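Local coordinates for protein endosialidase (Enterobacteria phage phi92, PDB 4HIZ) that cleaves polysialic acid chains from within, probably at both alpha-2,8 and alpha-2,9 linkages, as a trimeric phage enzyme with a beta-propeller catalytic domain, at residues 87-93 and 148-153; 96-102 and 113-119; 306-310 and 347-352; 398-402 and 474-479. All blocks are in the same frame, centred on the assembly; numbering follows the deposited sequence.

Contact 1. Residues 87-93 and 148-153. With NA (sodium ion), chain B; EDO (1,2-ethanediol), chain L.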
loop_
_atom_site.group_PDB
_atom_site.type_symbol
_atom_site.label_atom_id
_atom_site.label_comp_id
_atom_site.label_asym_id
_atom_site.label_seq_id
_atom_site.Cartn_x
_atom_site.Cartn_y
_atom_site.Cartn_z
ATOM N N GLN A 87 -12.649 -6.905 -22.074
ATOM C CA GLN A 87 -13.166 -7.151 -23.454
ATOM C C GLN A 87 -13.561 -5.838 -24.128
ATOM O O GLN A 87 -14.183 -4.982 -23.492
ATOM C CB GLN A 87 -14.386 -8.108 -23.445
ATOM C CG GLN A 87 -15.542 -7.563 -22.661
ATOM C CD GLN A 87 -16.788 -8.484 -22.678
ATOM O OE1 GLN A 87 -17.572 -8.480 -21.731
ATOM N NE2 GLN A 87 -16.978 -9.244 -23.768
ATOM N N ASP A 88 -13.147 -5.626 -25.385
ATOM C CA ASP A 88 -11.947 -6.203 -25.985
ATOM C C ASP A 88 -11.096 -4.980 -26.346
ATOM O O ASP A 88 -11.195 -4.461 -27.473
ATOM C CB ASP A 88 -12.272 -7.040 -27.236
ATOM C CG ASP A 88 -11.025 -7.634 -27.883
ATOM O OD1 ASP A 88 -9.959 -7.689 -27.202
ATOM O OD2 ASP A 88 -11.093 -8.042 -29.078
ATOM N N LYS A 89 -10.299 -4.512 -25.387
ATOM C CA LYS A 89 -9.707 -3.175 -25.415
ATOM C C LYS A 89 -8.209 -3.147 -25.242
ATOM O O LYS A 89 -7.616 -2.059 -25.313
ATOM C CB LYS A 89 -10.290 -2.321 -24.250
ATOM C CG LYS A 89 -11.816 -2.079 -24.386
ATOM C CD LYS A 89 -12.325 -1.160 -23.274
ATOM C CE LYS A 89 -12.394 -1.929 -21.891
ATOM N NZ LYS A 89 -13.616 -2.898 -21.857
ATOM N N THR A 90 -7.579 -4.286 -24.959
ATOM C CA THR A 90 -6.128 -4.214 -24.682
ATOM C C THR A 90 -5.285 -3.809 -25.888
ATOM O O THR A 90 -5.677 -4.037 -27.035
ATOM C CB THR A 90 -5.566 -5.533 -24.098
ATOM O OG1 THR A 90 -5.649 -6.580 -25.067
ATOM C CG2 THR A 90 -6.283 -5.912 -22.791
ATOM N N PHE A 91 -4.122 -3.214 -25.625
ATOM C CA PHE A 91 -3.197 -2.863 -26.694
ATOM C C PHE A 91 -1.824 -2.593 -26.110
ATOM O O PHE A 91 -1.673 -2.419 -24.892
ATOM C CB PHE A 91 -3.752 -1.642 -27.502
ATOM C CG PHE A 91 -3.869 -0.372 -26.695
ATOM C CD1 PHE A 91 -2.770 0.498 -26.547
ATOM C CD2 PHE A 91 -5.055 -0.051 -26.044
ATOM C CE1 PHE A 91 -2.899 1.669 -25.785
ATOM C CE2 PHE A 91 -5.195 1.129 -25.283
ATOM C CZ PHE A 91 -4.106 1.996 -25.145
ATOM N N VAL A 92 -0.819 -2.630 -26.979
ATOM C CA VAL A 92 0.565 -2.311 -26.615
ATOM C C VAL A 92 0.990 -1.109 -27.459
ATOM O O VAL A 92 0.763 -1.072 -28.696
ATOM C CB VAL A 92 1.478 -3.524 -26.860
ATOM C CG1 VAL A 92 2.949 -3.202 -26.494
ATOM C CG2 VAL A 92 0.960 -4.760 -26.045
ATOM N N TYR A 93 1.539 -0.106 -26.799
ATOM C CA TYR A 93 2.001 1.093 -27.520
ATOM C C TYR A 93 3.291 1.592 -26.891
ATOM O O TYR A 93 3.342 1.787 -25.658
ATOM C CB TYR A 93 0.935 2.197 -27.490
ATOM C CG TYR A 93 1.309 3.401 -28.345
ATOM C CD1 TYR A 93 1.085 3.392 -29.739
ATOM C CD2 TYR A 93 1.839 4.554 -27.750
ATOM C CE1 TYR A 93 1.448 4.512 -30.490
ATOM C CE2 TYR A 93 2.203 5.681 -28.496
ATOM C CZ TYR A 93 2.004 5.650 -29.854
ATOM O OH TYR A 93 2.314 6.781 -30.603
ATOM N N CYS A 148 -17.567 1.078 -22.005
ATOM C CA CYS A 148 -16.745 0.893 -23.187
ATOM C C CYS A 148 -16.264 -0.529 -23.303
ATOM O O CYS A 148 -15.736 -1.089 -22.312
ATOM C CB CYS A 148 -15.524 1.841 -23.114
ATOM S SG CYS A 148 -14.372 1.718 -24.540
ATOM N N MET A 149 -16.411 -1.110 -24.489
ATOM C CA MET A 149 -15.785 -2.387 -24.829
ATOM C C MET A 149 -14.983 -2.331 -26.137
ATOM O O MET A 149 -14.532 -3.372 -26.634
ATOM C CB MET A 149 -16.822 -3.520 -24.875
ATOM C CG MET A 149 -17.392 -3.852 -23.473
ATOM S SD MET A 149 -18.609 -5.156 -23.631
ATOM C CE MET A 149 -18.915 -5.460 -21.879
ATOM N N SER A 150 -14.796 -1.134 -26.704
ATOM C CA SER A 150 -14.019 -1.018 -27.941
ATOM C C SER A 150 -13.044 0.133 -27.758
ATOM O O SER A 150 -13.478 1.283 -27.561
ATOM C CB SER A 150 -14.965 -0.698 -29.125
ATOM O OG SER A 150 -14.185 -0.584 -30.312
ATOM N N MET A 151 -11.740 -0.168 -27.822
ATOM C CA MET A 151 -10.698 0.846 -27.690
ATOM C C MET A 151 -9.420 0.325 -28.336
ATOM O O MET A 151 -9.157 -0.891 -28.334
ATOM C CB MET A 151 -10.399 1.055 -26.181
ATOM C CG MET A 151 -9.370 2.176 -25.890
ATOM S SD MET A 151 -9.090 2.385 -24.094
ATOM C CE MET A 151 -10.635 3.163 -23.590
ATOM N N GLY A 152 -8.619 1.240 -28.871
ATOM C CA GLY A 152 -7.315 0.865 -29.409
ATOM C C GLY A 152 -6.607 2.081 -29.974
ATOM O O GLY A 152 -7.006 3.230 -29.743
ATOM N N VAL A 153 -5.539 1.817 -30.719
ATOM C CA VAL A 153 -4.673 2.894 -31.233
ATOM C C VAL A 153 -4.690 2.822 -32.750
ATOM O O VAL A 153 -4.570 1.730 -33.330
ATOM C CB VAL A 153 -3.226 2.721 -30.725
ATOM C CG1 VAL A 153 -2.297 3.790 -31.359
ATOM C CG2 VAL A 153 -3.192 2.812 -29.188
HETATM NA NA NA B . -5.579 -6.249 -28.570
HETATM C C1 EDO L . -0.462 -4.416 -30.009
HETATM O O1 EDO L . -1.629 -3.722 -29.578
HETATM C C2 EDO L . -0.754 -5.820 -30.542
HETATM O O2 EDO L . -1.504 -6.543 -29.584
HETATM O O HOH W 1 -7.470 -2.946 -28.837
HETATM O O HOH W 2 -4.631 -5.258 -31.065
#

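Contact 2. Residues 96-102 and 113-119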
loop_
_atom_site.group_PDB
_atom_site.type_symbol
_atom_site.label_atom_id
_atom_site.label_comp_id
_atom_site.label_asym_id
_atom_site.label_seq_id
_atom_site.Cartn_x
_atom_site.Cartn_y
_atom_site.Cartn_z
ATOM N N VAL A 96 4.728 -0.146 -23.774
ATOM C CA VAL A 96 3.880 -0.221 -22.563
ATOM C C VAL A 96 2.659 -1.054 -22.878
ATOM O O VAL A 96 2.057 -0.887 -23.942
ATOM C CB VAL A 96 3.462 1.194 -22.106
ATOM C CG1 VAL A 96 2.479 1.148 -20.939
ATOM C CG2 VAL A 96 4.720 2.002 -21.728
ATOM N N ILE A 97 2.285 -1.961 -21.971
ATOM C CA ILE A 97 1.069 -2.762 -22.161
ATOM C C ILE A 97 -0.092 -2.079 -21.438
ATOM O O ILE A 97 0.001 -1.777 -20.246
ATOM C CB ILE A 97 1.259 -4.188 -21.594
ATOM C CG1 ILE A 97 2.499 -4.846 -22.214
ATOM C CG2 ILE A 97 -0.013 -5.063 -21.846
ATOM C CD1 ILE A 97 3.052 -6.001 -21.352
ATOM N N TYR A 98 -1.187 -1.835 -22.168
ATOM C CA TYR A 98 -2.372 -1.197 -21.606
ATOM C C TYR A 98 -3.508 -2.195 -21.476
ATOM O O TYR A 98 -3.845 -2.916 -22.434
ATOM C CB TYR A 98 -2.866 -0.058 -22.516
ATOM C CG TYR A 98 -1.894 1.120 -22.594
ATOM C CD1 TYR A 98 -0.742 1.070 -23.402
ATOM C CD2 TYR A 98 -2.160 2.292 -21.897
ATOM C CE1 TYR A 98 0.107 2.157 -23.485
ATOM C CE2 TYR A 98 -1.296 3.386 -21.955
ATOM C CZ TYR A 98 -0.178 3.311 -22.764
ATOM O OH TYR A 98 0.656 4.396 -22.814
ATOM N N ALA A 99 -4.089 -2.240 -20.284
ATOM C CA ALA A 99 -5.248 -3.096 -20.017
ATOM C C ALA A 99 -6.425 -2.217 -19.551
ATOM O O ALA A 99 -6.637 -1.984 -18.331
ATOM C CB ALA A 99 -4.899 -4.161 -18.904
ATOM N N PRO A 100 -7.218 -1.720 -20.512
ATOM C CA PRO A 100 -8.391 -0.938 -20.149
ATOM C C PRO A 100 -9.508 -1.877 -19.703
ATOM O O PRO A 100 -9.540 -3.045 -20.108
ATOM C CB PRO A 100 -8.795 -0.253 -21.477
ATOM C CG PRO A 100 -7.544 -0.398 -22.370
ATOM C CD PRO A 100 -7.021 -1.766 -21.969
ATOM N N PHE A 101 -10.372 -1.376 -18.829
ATOM C CA PHE A 101 -11.431 -2.203 -18.212
ATOM C C PHE A 101 -12.445 -1.228 -17.617
ATOM O O PHE A 101 -12.364 -0.010 -17.871
ATOM C CB PHE A 101 -10.826 -3.129 -17.124
ATOM C CG PHE A 101 -10.277 -2.400 -15.921
ATOM C CD1 PHE A 101 -8.991 -1.778 -15.964
ATOM C CD2 PHE A 101 -11.004 -2.371 -14.733
ATOM C CE1 PHE A 101 -8.470 -1.129 -14.831
ATOM C CE2 PHE A 101 -10.506 -1.721 -13.584
ATOM C CZ PHE A 101 -9.227 -1.098 -13.631
ATOM N N MET A 102 -13.455 -1.718 -16.899
ATOM C CA MET A 102 -14.371 -0.816 -16.222
ATOM C C MET A 102 -14.347 -1.139 -14.715
ATOM O O MET A 102 -14.331 -2.322 -14.326
ATOM C CB MET A 102 -15.798 -0.964 -16.818
ATOM C CG MET A 102 -15.817 -0.329 -18.275
ATOM S SD MET A 102 -17.462 -0.614 -18.991
ATOM C CE MET A 102 -17.357 -2.317 -19.502
ATOM N N HIS A 113 -16.362 3.841 -13.769
ATOM C CA HIS A 113 -15.415 4.535 -14.655
ATOM C C HIS A 113 -14.835 3.588 -15.691
ATOM O O HIS A 113 -14.492 2.436 -15.360
ATOM C CB HIS A 113 -14.208 5.066 -13.811
ATOM C CG HIS A 113 -14.555 6.190 -12.899
ATOM N ND1 HIS A 113 -14.589 7.507 -13.313
ATOM C CD2 HIS A 113 -14.846 6.205 -11.574
ATOM C CE1 HIS A 113 -14.867 8.289 -12.280
ATOM N NE2 HIS A 113 -15.028 7.526 -11.214
ATOM N N VAL A 114 -14.660 4.059 -16.939
ATOM C CA VAL A 114 -13.760 3.362 -17.859
ATOM C C VAL A 114 -12.346 3.684 -17.380
ATOM O O VAL A 114 -12.076 4.817 -17.033
ATOM C CB VAL A 114 -13.989 3.853 -19.299
ATOM C CG1 VAL A 114 -13.048 3.119 -20.262
ATOM C CG2 VAL A 114 -15.479 3.600 -19.684
ATOM N N ALA A 115 -11.478 2.687 -17.307
ATOM C CA ALA A 115 -10.174 2.899 -16.647
ATOM C C ALA A 115 -9.123 2.076 -17.338
ATOM O O ALA A 115 -9.426 1.270 -18.197
ATOM C CB ALA A 115 -10.322 2.394 -15.182
ATOM N N TRP A 116 -7.861 2.226 -16.952
ATOM C CA TRP A 116 -6.894 1.209 -17.356
ATOM C C TRP A 116 -5.862 1.018 -16.269
ATOM O O TRP A 116 -5.719 1.863 -15.372
ATOM C CB TRP A 116 -6.204 1.524 -18.699
ATOM C CG TRP A 116 -5.392 2.836 -18.808
ATOM C CD1 TRP A 116 -4.643 3.469 -17.829
ATOM C CD2 TRP A 116 -5.231 3.610 -20.000
ATOM N NE1 TRP A 116 -4.031 4.601 -18.351
ATOM C CE2 TRP A 116 -4.408 4.724 -19.678
ATOM C CE3 TRP A 116 -5.741 3.485 -21.302
ATOM C CZ2 TRP A 116 -4.060 5.685 -20.628
ATOM C CZ3 TRP A 116 -5.392 4.449 -22.251
ATOM C CH2 TRP A 116 -4.572 5.533 -21.903
ATOM N N VAL A 117 -5.206 -0.128 -16.336
ATOM C CA VAL A 117 -3.902 -0.291 -15.665
ATOM C C VAL A 117 -2.876 -0.610 -16.742
ATOM O O VAL A 117 -3.232 -1.043 -17.865
ATOM C CB VAL A 117 -3.883 -1.405 -14.549
ATOM C CG1 VAL A 117 -4.794 -0.996 -13.359
ATOM C CG2 VAL A 117 -4.303 -2.778 -15.142
ATOM N N LYS A 118 -1.600 -0.389 -16.432
ATOM C CA LYS A 118 -0.551 -0.480 -17.453
ATOM C C LYS A 118 0.633 -1.229 -16.888
ATOM O O LYS A 118 0.847 -1.206 -15.663
ATOM C CB LYS A 118 -0.049 0.928 -17.828
ATOM C CG LYS A 118 -1.161 1.934 -18.160
ATOM C CD LYS A 118 -0.547 3.298 -18.576
ATOM C CE LYS A 118 0.235 3.940 -17.419
ATOM N NZ LYS A 118 0.506 5.427 -17.672
ATOM N N SER A 119 1.416 -1.863 -17.759
ATOM C CA SER A 119 2.687 -2.471 -17.327
ATOM C C SER A 119 3.822 -1.924 -18.135
ATOM O O SER A 119 3.800 -1.997 -19.370
ATOM C CB SER A 119 2.679 -3.997 -17.483
ATOM O OG SER A 119 3.962 -4.496 -17.036
HETATM O O HOH W 3 1.338 5.725 -20.405
#

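Contact 3. Residues 306-310 and 347-352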
loop_
_atom_site.group_PDB
_atom_site.type_symbol
_atom_site.label_atom_id
_atom_site.label_comp_id
_atom_site.label_asym_id
_atom_site.label_seq_id
_atom_site.Cartn_x
_atom_site.Cartn_y
_atom_site.Cartn_z
ATOM N N ALA A 306 -12.021 -0.850 -37.803
ATOM C CA ALA A 306 -13.322 -1.464 -37.646
ATOM C C ALA A 306 -13.597 -1.648 -36.144
ATOM O O ALA A 306 -12.672 -1.894 -35.358
ATOM C CB ALA A 306 -13.382 -2.809 -38.355
ATOM N N VAL A 307 -14.871 -1.546 -35.770
ATOM C CA VAL A 307 -15.312 -1.767 -34.382
ATOM C C VAL A 307 -16.354 -2.882 -34.442
ATOM O O VAL A 307 -17.193 -2.879 -35.338
ATOM C CB VAL A 307 -15.976 -0.480 -33.863
ATOM C CG1 VAL A 307 -16.853 -0.721 -32.623
ATOM C CG2 VAL A 307 -14.921 0.629 -33.647
ATOM N N GLY A 308 -16.290 -3.862 -33.537
ATOM C CA GLY A 308 -17.296 -4.915 -33.581
ATOM C C GLY A 308 -18.611 -4.438 -32.978
ATOM O O GLY A 308 -18.650 -3.515 -32.146
ATOM N N TYR A 309 -19.708 -5.069 -33.377
ATOM C CA TYR A 309 -20.983 -4.754 -32.705
ATOM C C TYR A 309 -21.976 -5.889 -32.886
ATOM O O TYR A 309 -21.808 -6.768 -33.762
ATOM C CB TYR A 309 -21.623 -3.454 -33.277
ATOM C CG TYR A 309 -22.436 -3.688 -34.561
ATOM C CD1 TYR A 309 -21.791 -3.793 -35.800
ATOM C CD2 TYR A 309 -23.817 -3.811 -34.512
ATOM C CE1 TYR A 309 -22.505 -3.984 -36.977
ATOM C CE2 TYR A 309 -24.547 -4.034 -35.690
ATOM C CZ TYR A 309 -23.878 -4.120 -36.905
ATOM O OH TYR A 309 -24.592 -4.347 -38.081
ATOM N N HIS A 310 -22.988 -5.892 -32.038
ATOM C CA HIS A 310 -24.125 -6.775 -32.307
ATOM C C HIS A 310 -25.405 -6.172 -31.761
ATOM O O HIS A 310 -25.399 -5.268 -30.889
ATOM C CB HIS A 310 -23.870 -8.177 -31.684
ATOM C CG HIS A 310 -24.150 -8.263 -30.212
ATOM N ND1 HIS A 310 -23.275 -7.803 -29.254
ATOM C CD2 HIS A 310 -25.212 -8.775 -29.538
ATOM C CE1 HIS A 310 -23.778 -8.033 -28.046
ATOM N NE2 HIS A 310 -24.965 -8.608 -28.191
ATOM N N ALA A 347 -25.765 -15.161 -30.953
ATOM C CA ALA A 347 -24.365 -14.717 -30.955
ATOM C C ALA A 347 -24.247 -13.275 -30.480
ATOM O O ALA A 347 -25.223 -12.510 -30.518
ATOM C CB ALA A 347 -23.758 -14.908 -32.366
ATOM N N ALA A 348 -23.036 -12.903 -30.048
ATOM C CA ALA A 348 -22.778 -11.583 -29.483
ATOM C C ALA A 348 -21.283 -11.307 -29.546
ATOM O O ALA A 348 -20.488 -12.218 -29.816
ATOM C CB ALA A 348 -23.202 -11.572 -27.993
ATOM N N GLU A 349 -20.926 -10.043 -29.300
ATOM C CA GLU A 349 -19.562 -9.676 -28.897
ATOM C C GLU A 349 -18.462 -10.245 -29.761
ATOM O O GLU A 349 -17.613 -11.012 -29.287
ATOM C CB GLU A 349 -19.355 -10.078 -27.431
ATOM C CG GLU A 349 -20.186 -9.191 -26.516
ATOM C CD GLU A 349 -20.150 -9.611 -25.047
ATOM O OE1 GLU A 349 -19.471 -10.611 -24.707
ATOM O OE2 GLU A 349 -20.827 -8.944 -24.229
ATOM N N PRO A 350 -18.441 -9.857 -31.038
ATOM C CA PRO A 350 -17.355 -10.297 -31.917
ATOM C C PRO A 350 -15.991 -9.740 -31.497
ATOM O O PRO A 350 -15.897 -8.553 -31.185
ATOM C CB PRO A 350 -17.744 -9.717 -33.284
ATOM C CG PRO A 350 -18.600 -8.497 -32.927
ATOM C CD PRO A 350 -19.401 -8.967 -31.726
ATOM N N CYS A 351 -14.967 -10.588 -31.515
ATOM C CA CYS A 351 -13.594 -10.086 -31.397
ATOM C C CYS A 351 -13.103 -10.044 -32.825
ATOM O O CYS A 351 -13.272 -11.017 -33.584
ATOM C CB CYS A 351 -12.726 -11.043 -30.590
ATOM S SG CYS A 351 -13.134 -11.020 -28.807
ATOM N N ILE A 352 -12.500 -8.926 -33.208
ATOM C CA ILE A 352 -12.050 -8.791 -34.593
ATOM C C ILE A 352 -10.600 -8.335 -34.656
ATOM O O ILE A 352 -10.187 -7.468 -33.876
ATOM C CB ILE A 352 -12.914 -7.794 -35.404
ATOM C CG1 ILE A 352 -13.034 -6.437 -34.698
ATOM C CG2 ILE A 352 -14.305 -8.377 -35.627
ATOM C CD1 ILE A 352 -13.754 -5.354 -35.565
#

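Contact 4. Residues 398-402 and 474-479. With NA (sodium ion), chain B; EDO (1,2-ethanediol), chain L.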
loop_
_atom_site.group_PDB
_atom_site.type_symbol
_atom_site.label_atom_id
_atom_site.label_comp_id
_atom_site.label_asym_id
_atom_site.label_seq_id
_atom_site.Cartn_x
_atom_site.Cartn_y
_atom_site.Cartn_z
ATOM N N ASN A 398 -16.728 -14.384 -24.695
ATOM C CA ASN A 398 -16.079 -13.898 -25.910
ATOM C C ASN A 398 -14.795 -14.702 -26.121
ATOM O O ASN A 398 -14.286 -15.337 -25.186
ATOM C CB ASN A 398 -15.821 -12.375 -25.888
ATOM C CG ASN A 398 -14.810 -11.972 -24.846
ATOM O OD1 ASN A 398 -14.833 -12.505 -23.765
ATOM N ND2 ASN A 398 -13.951 -11.036 -25.150
ATOM N N LEU A 399 -14.259 -14.663 -27.337
ATOM C CA LEU A 399 -13.098 -15.475 -27.705
ATOM C C LEU A 399 -12.012 -14.590 -28.316
ATOM O O LEU A 399 -11.801 -14.585 -29.537
ATOM C CB LEU A 399 -13.474 -16.575 -28.704
ATOM C CG LEU A 399 -14.418 -17.680 -28.170
ATOM C CD1 LEU A 399 -14.667 -18.732 -29.276
ATOM C CD2 LEU A 399 -13.821 -18.367 -26.954
ATOM N N PRO A 400 -11.334 -13.810 -27.484
ATOM C CA PRO A 400 -10.277 -12.933 -28.018
ATOM C C PRO A 400 -9.071 -13.741 -28.459
ATOM O O PRO A 400 -8.840 -14.903 -28.038
ATOM C CB PRO A 400 -9.954 -11.997 -26.839
ATOM C CG PRO A 400 -10.175 -12.915 -25.634
ATOM C CD PRO A 400 -11.473 -13.688 -26.018
ATOM N N PHE A 401 -8.279 -13.144 -29.343
ATOM C CA PHE A 401 -7.243 -13.931 -29.986
ATOM C C PHE A 401 -6.190 -13.026 -30.585
ATOM O O PHE A 401 -6.416 -11.815 -30.764
ATOM C CB PHE A 401 -7.844 -14.814 -31.101
ATOM C CG PHE A 401 -8.438 -14.024 -32.239
ATOM C CD1 PHE A 401 -9.771 -13.596 -32.169
ATOM C CD2 PHE A 401 -7.670 -13.704 -33.369
ATOM C CE1 PHE A 401 -10.346 -12.852 -33.224
ATOM C CE2 PHE A 401 -8.261 -12.964 -34.432
ATOM C CZ PHE A 401 -9.571 -12.533 -34.338
ATOM N N ALA A 402 -5.036 -13.613 -30.885
ATOM C CA ALA A 402 -4.060 -12.949 -31.757
ATOM C C ALA A 402 -3.530 -13.946 -32.781
ATOM O O ALA A 402 -3.585 -15.160 -32.546
ATOM C CB ALA A 402 -2.866 -12.437 -30.889
ATOM N N VAL A 474 -14.432 -12.650 -19.986
ATOM C CA VAL A 474 -14.756 -11.364 -20.605
ATOM C C VAL A 474 -13.465 -10.557 -20.880
ATOM O O VAL A 474 -13.340 -9.389 -20.502
ATOM C CB VAL A 474 -15.840 -10.544 -19.816
ATOM C CG1 VAL A 474 -17.240 -11.246 -19.957
ATOM C CG2 VAL A 474 -15.490 -10.309 -18.313
ATOM N N GLY A 475 -12.538 -11.221 -21.567
ATOM C CA GLY A 475 -11.147 -10.761 -21.645
ATOM C C GLY A 475 -10.727 -10.253 -23.021
ATOM O O GLY A 475 -11.546 -9.934 -23.892
ATOM N N SER A 476 -9.410 -10.149 -23.169
ATOM C CA SER A 476 -8.851 -9.481 -24.351
ATOM C C SER A 476 -7.427 -9.983 -24.534
ATOM O O SER A 476 -6.767 -10.380 -23.549
ATOM C CB SER A 476 -8.888 -7.985 -24.058
ATOM O OG SER A 476 -8.409 -7.233 -25.157
ATOM N N VAL A 477 -6.938 -9.987 -25.778
ATOM C CA VAL A 477 -5.578 -10.480 -26.057
ATOM C C VAL A 477 -4.748 -9.419 -26.727
ATOM O O VAL A 477 -5.213 -8.747 -27.674
ATOM C CB VAL A 477 -5.639 -11.739 -26.972
ATOM C CG1 VAL A 477 -4.221 -12.135 -27.515
ATOM C CG2 VAL A 477 -6.322 -12.922 -26.177
ATOM N N CYS A 478 -3.496 -9.280 -26.278
ATOM C CA CYS A 478 -2.575 -8.418 -27.022
ATOM C C CYS A 478 -1.180 -9.047 -27.013
ATOM O O CYS A 478 -0.946 -10.063 -26.343
ATOM C CB CYS A 478 -2.531 -6.998 -26.415
ATOM S SG CYS A 478 -1.966 -6.985 -24.675
ATOM N N VAL A 479 -0.250 -8.459 -27.773
ATOM C CA VAL A 479 1.071 -9.065 -27.917
ATOM C C VAL A 479 2.126 -8.003 -27.815
ATOM O O VAL A 479 1.974 -6.901 -28.376
ATOM C CB VAL A 479 1.182 -9.759 -29.323
ATOM C CG1 VAL A 479 2.626 -10.182 -29.664
ATOM C CG2 VAL A 479 0.266 -10.988 -29.362
HETATM NA NA NA B . -5.579 -6.249 -28.570
HETATM C C1 EDO L . -0.462 -4.416 -30.009
HETATM O O1 EDO L . -1.629 -3.722 -29.578
HETATM C C2 EDO L . -0.754 -5.820 -30.542
HETATM O O2 EDO L . -1.504 -6.543 -29.584
HETATM O O HOH W 4 -12.461 -13.921 -22.585
HETATM O O HOH W 5 -4.925 -9.444 -30.416
HETATM O O HOH W 2 -4.631 -5.258 -31.065
#

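Contact 1. Residues 87-93 and 148-153
Residues 87-93 and 148-153 meet in a buried contact within the beta-propeller domain, where the start of one sheet packs against an edge strand of the next. Lys89 forms the polar end of the contact. Its CB and CG lie against Met151 CB and the Met149 carbonyl group, and CD against Cys148 SG. Bends at chi3 and chi4 (-74° and -75°) bring NZ round to Cys148 O at 2.8 Å. Lys89 NZ also donates to Gln87 O at 2.7 Å, and Trp85 O takes a third bond. Asp88 N, the nitrogen of a cis peptide bond with Gln87, donates to Met149 O (2.9 Å). At the other end Val153 CG2 sits over one face of the Phe91 ring, 3.9 Å from its centroid, while Met151 SD lies at the ring's edge. A water bridges Thr90 O and Met151 O, and Thr90 O also binds the sodium ion. Three carbonyl oxygens around one ammonium group would pay for burying its charge, and a long flexible lysine suits that task.

Contact 2. Residues 96-102 and 113-119
Strands 96-102 and 113-119 run antiparallel, their short axes 4.4 Å apart at an angle of 153°, and six backbone hydrogen bonds join them through the pairs Ile97-Ser119, Ala99-Val117 and Phe101-Ala115. Pro100 fits between these pairs because its position is non-hydrogen-bonded and asks for no N-H toward Trp116; its CA instead comes 3.1 Å from Ala115 O. On the face that carries Pro100, Tyr98 turns the edge of its ring to the face of the Trp116 six-membered ring in a T-shaped stack, centroids 4.8 Å apart and planes at 65°. Lys118 runs alongside the tyrosine, its CD 3.5 Å from Tyr98 CE2. The two strands form a beta hairpin within a propeller sheet; strand 91-93 pairs with strand 96-104 as well, and its Phe91 stacks on the Tyr98 ring. On the other face Ala115 CB lies over the Phe101 ring, 4.2 Å from its centroid; a methyl is small enough to let the ring fold across it. A chi1 of 67° puts the edge of that ring, at Phe101 CE1, 3.7 Å from Val117 N, with Val117 CG1 a little farther. A water joins Tyr98 OH to Lys118 NZ, which also forms a salt bridge with Asp511 of the second subunit.

Contact 3. Residues 306-310 and 347-352
His310 and Ala348 form the close end of a buried contact between strands 306-310 and 347-352, which run antiparallel with axes 5.8 Å apart but join through side chains, without a clear hydrogen bond. Ala348 CB stands over one face of the imidazole, 3.6 Å from the ring centroid and 18° off its normal. The ring is brought there by a first torsion of 80°, which tucks CG in over the histidine's own backbone, and alanine, with a single methyl, lets it come so near. Midway, Gly308 faces Pro350: with no side chain on the glycine, Pro350 CG can settle 3.9 Å from Gly308 CA and 3.6 Å from Tyr309 N. The other end rests on a single atom, Ile352 CD1, which meets Ala306 CB at 3.8 Å and Gly308 N at 3.6 Å, while Val307 directs its CB away from the opposite strand. Though joined by few atoms, this end is no solvent side, for Ile352 also packs on Ile321 and Leu361. Glu349, likewise turned away, forms a salt bridge with Arg364 and accepts a hydrogen bond from Gln87. The contact thus joins two four-stranded propeller sheets, with strand 318-324 contributing Leu319 beside Pro350 and strand 358-365 paired alongside strand 347-355.

Contact 4. Residues 398-402 and 474-479
Asn398 reaches across to Gly475, the polar end of a contact in which residues 398-402 and 474-479 run in nearly the same direction. Its CB points toward the other strand, and CG, placed between the backbone N and carbonyl carbon (chi1 67°), lies 4.0 Å from Gly475 O. There the amide divides. ND2 donates to Gly475 O at 2.9 Å, with that oxygen only 6° out of the amide plane, whereas OD1 approaches Val474 CA and accepts a weak bond from Gly475 N at 3.4 Å. A water bridges the same two atoms, giving a proton to Asn398 OD1 and taking one from Gly475 N. Asparagine suits the place because it offers a donor and an acceptor side by side to one backbone residue. Farther along, the contact turns apolar. Pro400 CB rests 3.7 Å from Ser476 CA, and the two branches of Val477 spread apart, CG2 to Pro400 CB at 3.8 Å and CG1 to Ala402 CB at 3.6 Å. A second water bridges Phe401 O and Val477 O, and Val477 O also binds the sodium ion at 2.7 Å. Strand 401-404, paired with strand 407-413, and strand 473-480, paired with strand 483-490, belong to different sheets of the propeller. Leu484 of strand 483-490 touches both Ala402 and Val477, and Cys351 of strand 347-355 packs on Asn398 and Pro400.

All four contacts are buried and belong to the beta-propeller domain, but they do different work. Contact 2 is the one within a sheet, held by a ladder of backbone bonds; contacts 1, 3 and 4 join separate sheets, and side chains, with bridging waters in contacts 1 and 4, do more of the joining. Contacts 1 and 2 share a sheet through neighbouring strands 91-93 and 96-104. Contacts 1 and 4 share the sodium ion and an ethanediol, and Ser476 OG bonds to Asp88 and Thr90. Contact 3, about 21 Å from the chain centre, relies largely on apolar packing and meets contact 4 through Cys351. Contact 2, centred about 5 Å from the centre of the chain, alone touches other subunits.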